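Local coordinates for uncharacterized protein (Bacteroides ovatus, PDB 4FS7) that is of unknown function but, as an extracellular leucine-rich repeat protein of the BspA type, probably binds other proteins, at residues I76-F88 / I101-F113. Residues are numbered along the deposited sequence; the frame is centred on the assembly and turned at random.
Sequences IKIPSTVREIGEF and IPDSVKMIGRCTF
Pro102 packs on Ile78 and Phe88 on Cys111 where two successive coils of a BspA-type leucine-rich repeat solenoid stack, residues 76-88 against 101-113. Apolar contacts fill the inside: Pro102 CG lies 3.6 Å from Ile78 CG2, and Ile85, its CG1 anti to the carbonyl carbon (chi1 -61°), brings CD1 to 4.0 Å from Ile101 CD1 and sets CG2 against the methyl of Thr112. Direct backbone pairing is sparse, a single hydrogen bond from Phe88 N to Arg110 O (2.9 Å). Water takes over much of the remaining polar contact, as when one molecule accepts from Ile85 N and donates to the carbonyl O of Met107, a selenomethionine. Another donates to both Ile85 O and Thr112 OG1 while accepting from Gly109 N; the Thr112 hydroxyl in turn gives its proton to Gly109 O (2.7 Å), from above the carbonyl plane, within a type II turn. A valine in place of Thr112 would probably leave that water without one acceptor and the turn without its side-chain clasp. A further water bridges Glu87 OE2 to Arg110 N, while Arg83 leads away to a salt bridge with Glu16. Cys111 CB makes a CH-pi contact over the Phe88 face, 3.7 Å from the ring centroid, with SG placed obliquely to the ring.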
loop_
_atom_site.group_PDB
_atom_site.type_symbol
_atom_site.label_atom_id
_atom_site.label_comp_id
_atom_site.label_asym_id
_atom_site.label_seq_id
_atom_site.Cartn_x
_atom_site.Cartn_y
_atom_site.Cartn_z
ATOM N N ILE A 76 0.929 -31.463 1.415
ATOM C CA ILE A 76 1.587 -31.873 2.651
ATOM C C ILE A 76 0.505 -32.061 3.699
ATOM O O ILE A 76 -0.375 -31.215 3.873
ATOM C CB ILE A 76 2.609 -30.796 3.116
ATOM C CG1 ILE A 76 3.693 -30.567 2.043
ATOM C CG2 ILE A 76 3.205 -31.162 4.482
ATOM C CD1 ILE A 76 4.648 -29.433 2.279
ATOM N N LYS A 77 0.552 -33.224 4.338
ATOM C CA LYS A 77 -0.340 -33.594 5.421
ATOM C C LYS A 77 0.439 -33.496 6.728
ATOM O O LYS A 77 1.429 -34.218 6.922
ATOM C CB LYS A 77 -0.869 -35.014 5.194
ATOM C CG LYS A 77 -1.596 -35.224 3.850
ATOM C CD LYS A 77 -2.115 -36.639 3.720
ATOM C CE LYS A 77 -3.362 -36.713 2.883
ATOM N NZ LYS A 77 -4.165 -37.932 3.213
ATOM N N ILE A 78 -0.002 -32.626 7.618
ATOM C CA ILE A 78 0.687 -32.359 8.854
ATOM C C ILE A 78 -0.118 -32.924 10.028
ATOM O O ILE A 78 -1.279 -32.592 10.174
ATOM C CB ILE A 78 0.927 -30.842 9.062
ATOM C CG1 ILE A 78 1.652 -30.214 7.870
ATOM C CG2 ILE A 78 1.700 -30.601 10.344
ATOM C CD1 ILE A 78 2.034 -28.704 8.005
ATOM N N PRO A 79 0.482 -33.787 10.863
ATOM C CA PRO A 79 -0.269 -34.388 11.948
ATOM C C PRO A 79 -0.500 -33.402 13.099
ATOM O O PRO A 79 0.194 -32.402 13.227
ATOM C CB PRO A 79 0.649 -35.537 12.398
ATOM C CG PRO A 79 2.022 -35.006 12.136
ATOM C CD PRO A 79 1.878 -34.230 10.848
ATOM N N SER A 80 -1.451 -33.713 13.972
ATOM C CA SER A 80 -1.855 -32.816 15.043
ATOM C C SER A 80 -0.787 -32.564 16.072
ATOM O O SER A 80 -0.882 -31.635 16.879
ATOM C CB SER A 80 -3.094 -33.337 15.737
ATOM O OG SER A 80 -2.802 -34.518 16.472
ATOM N N THR A 81 0.227 -33.427 16.059
ATOM C CA THR A 81 1.323 -33.344 16.988
ATOM C C THR A 81 2.318 -32.228 16.690
ATOM O O THR A 81 3.093 -31.836 17.572
ATOM C CB THR A 81 2.073 -34.690 17.061
ATOM O OG1 THR A 81 2.473 -35.078 15.741
ATOM C CG2 THR A 81 1.109 -35.772 17.630
ATOM N N VAL A 82 2.276 -31.701 15.465
ATOM C CA VAL A 82 3.141 -30.599 15.092
ATOM C C VAL A 82 2.589 -29.322 15.681
ATOM O O VAL A 82 1.493 -28.899 15.358
ATOM C CB VAL A 82 3.310 -30.524 13.565
ATOM C CG1 VAL A 82 3.903 -29.177 13.120
ATOM C CG2 VAL A 82 4.180 -31.666 13.053
ATOM N N ARG A 83 3.386 -28.700 16.541
ATOM C CA ARG A 83 2.988 -27.488 17.264
ATOM C C ARG A 83 3.782 -26.254 16.897
ATOM O O ARG A 83 3.419 -25.150 17.340
ATOM C CB ARG A 83 3.030 -27.684 18.766
ATOM C CG ARG A 83 4.322 -27.978 19.330
ATOM C CD ARG A 83 4.137 -28.321 20.823
ATOM N NE ARG A 83 5.452 -28.366 21.455
ATOM C CZ ARG A 83 6.074 -29.459 21.897
ATOM N NH1 ARG A 83 5.505 -30.662 21.855
ATOM N NH2 ARG A 83 7.289 -29.333 22.409
ATOM N N GLU A 84 4.771 -26.409 16.029
ATOM C CA GLU A 84 5.631 -25.304 15.611
ATOM C C GLU A 84 6.082 -25.564 14.192
ATOM O O GLU A 84 6.407 -26.687 13.840
ATOM C CB GLU A 84 6.844 -25.245 16.528
ATOM C CG GLU A 84 7.819 -24.128 16.264
ATOM C CD GLU A 84 8.991 -24.169 17.242
ATOM O OE1 GLU A 84 8.756 -24.505 18.423
ATOM O OE2 GLU A 84 10.127 -23.860 16.820
ATOM N N ILE A 85 6.080 -24.522 13.364
ATOM C CA ILE A 85 6.503 -24.594 11.963
ATOM C C ILE A 85 7.562 -23.491 11.797
ATOM O O ILE A 85 7.312 -22.330 12.111
ATOM C CB ILE A 85 5.347 -24.401 10.992
ATOM C CG1 ILE A 85 4.285 -25.505 11.196
ATOM C CG2 ILE A 85 5.885 -24.368 9.555
ATOM C CD1 ILE A 85 3.023 -25.317 10.321
ATOM N N GLY A 86 8.732 -23.861 11.307
ATOM C CA GLY A 86 9.851 -22.911 11.215
ATOM C C GLY A 86 9.620 -21.863 10.136
ATOM O O GLY A 86 8.840 -22.062 9.200
ATOM N N GLU A 87 10.408 -20.806 10.256
ATOM C CA GLU A 87 10.469 -19.791 9.182
ATOM C C GLU A 87 10.886 -20.467 7.874
ATOM O O GLU A 87 11.643 -21.469 7.882
ATOM C CB GLU A 87 11.458 -18.671 9.502
ATOM C CG GLU A 87 11.067 -17.829 10.658
ATOM C CD GLU A 87 11.956 -16.616 10.781
ATOM O OE1 GLU A 87 12.977 -16.579 10.066
ATOM O OE2 GLU A 87 11.620 -15.707 11.567
ATOM N N PHE A 88 10.416 -19.928 6.762
ATOM C CA PHE A 88 10.770 -20.428 5.439
ATOM C C PHE A 88 10.361 -21.889 5.163
ATOM O O PHE A 88 10.787 -22.448 4.165
ATOM C CB PHE A 88 12.264 -20.248 5.113
ATOM C CG PHE A 88 12.699 -18.829 5.051
ATOM C CD1 PHE A 88 13.070 -18.187 6.191
ATOM C CD2 PHE A 88 12.742 -18.148 3.856
ATOM C CE1 PHE A 88 13.477 -16.867 6.172
ATOM C CE2 PHE A 88 13.159 -16.816 3.826
ATOM C CZ PHE A 88 13.516 -16.183 5.003
ATOM N N ILE A 101 -2.793 -26.657 8.667
ATOM C CA ILE A 101 -2.020 -26.156 9.798
ATOM C C ILE A 101 -2.697 -26.638 11.070
ATOM O O ILE A 101 -3.827 -26.280 11.363
ATOM C CB ILE A 101 -1.927 -24.632 9.843
ATOM C CG1 ILE A 101 -1.517 -24.073 8.479
ATOM C CG2 ILE A 101 -0.904 -24.215 10.906
ATOM C CD1 ILE A 101 -0.183 -24.582 8.022
ATOM N N PRO A 102 -2.010 -27.478 11.865
ATOM C CA PRO A 102 -2.614 -27.978 13.096
ATOM C C PRO A 102 -3.027 -26.888 14.078
ATOM O O PRO A 102 -2.431 -25.808 14.137
ATOM C CB PRO A 102 -1.482 -28.831 13.703
ATOM C CG PRO A 102 -0.709 -29.242 12.585
ATOM C CD PRO A 102 -0.695 -28.092 11.639
ATOM N N ASP A 103 -4.013 -27.232 14.894
ATOM C CA ASP A 103 -4.628 -26.330 15.854
ATOM C C ASP A 103 -3.670 -25.784 16.869
ATOM O O ASP A 103 -3.914 -24.705 17.421
ATOM C CB ASP A 103 -5.801 -27.001 16.600
ATOM C CG ASP A 103 -7.040 -27.158 15.771
ATOM O OD1 ASP A 103 -7.168 -26.525 14.702
ATOM O OD2 ASP A 103 -7.932 -27.924 16.226
ATOM N N SER A 104 -2.597 -26.510 17.186
ATOM C CA SER A 104 -1.627 -26.094 18.193
ATOM C C SER A 104 -0.600 -25.067 17.700
ATOM O O SER A 104 0.175 -24.536 18.494
ATOM C CB SER A 104 -0.874 -27.323 18.742
ATOM O OG SER A 104 -1.766 -28.203 19.410
ATOM N N VAL A 105 -0.557 -24.814 16.375
ATOM C CA VAL A 105 0.422 -23.859 15.831
ATOM C C VAL A 105 -0.028 -22.421 16.165
ATOM O O VAL A 105 -1.153 -22.037 15.833
ATOM C CB VAL A 105 0.607 -24.051 14.336
ATOM C CG1 VAL A 105 1.441 -22.917 13.722
ATOM C CG2 VAL A 105 1.256 -25.407 14.083
ATOM N N LYS A 106 0.853 -21.657 16.836
ATOM C CA LYS A 106 0.526 -20.323 17.324
ATOM C C LYS A 106 1.095 -19.195 16.452
ATOM O O LYS A 106 0.631 -18.035 16.549
ATOM C CB LYS A 106 1.034 -20.147 18.757
ATOM C CG LYS A 106 0.357 -21.111 19.756
ATOM C CD LYS A 106 1.104 -21.295 21.087
ATOM C CE LYS A 106 0.383 -22.341 22.008
ATOM N NZ LYS A 106 0.078 -23.697 21.332
HETATM N N MSE A 107 2.074 -19.516 15.630
HETATM C CA MSE A 107 2.738 -18.507 14.808
HETATM C C MSE A 107 3.026 -19.073 13.418
HETATM O O MSE A 107 3.472 -20.232 13.266
HETATM C CB MSE A 107 4.056 -18.081 15.425
HETATM C CG MSE A 107 3.978 -17.677 16.896
HETATM SE SE MSE A 107 5.697 -17.223 17.661
HETATM C CE MSE A 107 6.745 -17.629 16.058
ATOM N N ILE A 108 2.801 -18.247 12.411
ATOM C CA ILE A 108 3.313 -18.521 11.090
ATOM C C ILE A 108 4.470 -17.552 10.898
ATOM O O ILE A 108 4.303 -16.343 10.940
ATOM C CB ILE A 108 2.257 -18.306 9.994
ATOM C CG1 ILE A 108 1.027 -19.183 10.239
ATOM C CG2 ILE A 108 2.827 -18.606 8.592
ATOM C CD1 ILE A 108 1.322 -20.622 10.287
ATOM N N GLY A 109 5.666 -18.095 10.804
ATOM C CA GLY A 109 6.850 -17.279 10.712
ATOM C C GLY A 109 7.114 -16.634 9.361
ATOM O O GLY A 109 6.478 -16.916 8.339
ATOM N N ARG A 110 8.162 -15.826 9.373
ATOM C CA ARG A 110 8.732 -15.189 8.177
ATOM C C ARG A 110 8.765 -16.123 6.966
ATOM O O ARG A 110 9.362 -17.200 7.058
ATOM C CB ARG A 110 10.159 -14.750 8.537
ATOM C CG ARG A 110 10.988 -14.124 7.428
ATOM C CD ARG A 110 12.312 -13.553 7.971
ATOM N NE ARG A 110 12.107 -12.279 8.658
ATOM C CZ ARG A 110 12.090 -11.090 8.046
ATOM N NH1 ARG A 110 12.273 -11.015 6.736
ATOM N NH2 ARG A 110 11.877 -9.979 8.736
ATOM N N CYS A 111 8.186 -15.692 5.844
ATOM C CA CYS A 111 8.326 -16.339 4.549
ATOM C C CYS A 111 7.890 -17.817 4.533
ATOM O O CYS A 111 8.259 -18.538 3.600
ATOM C CB CYS A 111 9.764 -16.226 4.015
ATOM S SG CYS A 111 10.238 -14.526 3.647
ATOM N N THR A 112 7.030 -18.249 5.466
ATOM C CA THR A 112 6.732 -19.681 5.537
ATOM C C THR A 112 6.081 -20.213 4.265
ATOM O O THR A 112 6.381 -21.339 3.851
ATOM C CB THR A 112 5.849 -19.953 6.756
ATOM O OG1 THR A 112 6.573 -19.605 7.914
ATOM C CG2 THR A 112 5.434 -21.426 6.854
ATOM N N PHE A 113 5.191 -19.416 3.644
ATOM C CA PHE A 113 4.529 -19.781 2.431
ATOM C C PHE A 113 4.840 -18.821 1.293
ATOM O O PHE A 113 4.113 -18.775 0.306
ATOM C CB PHE A 113 3.013 -19.877 2.618
ATOM C CG PHE A 113 2.576 -20.897 3.604
ATOM C CD1 PHE A 113 2.342 -22.209 3.196
ATOM C CD2 PHE A 113 2.345 -20.574 4.941
ATOM C CE1 PHE A 113 1.930 -23.148 4.117
ATOM C CE2 PHE A 113 1.905 -21.552 5.856
ATOM C CZ PHE A 113 1.688 -22.817 5.412
HETATM O O HOH W 1 -2.797 -29.575 16.943
HETATM O O HOH W 2 3.666 -22.399 17.082
HETATM O O HOH W 3 2.687 -24.346 20.145
HETATM O O HOH W 4 5.089 -22.039 14.660
HETATM O O HOH W 5 5.794 -20.823 10.359
HETATM O O HOH W 6 9.103 -14.885 11.784
#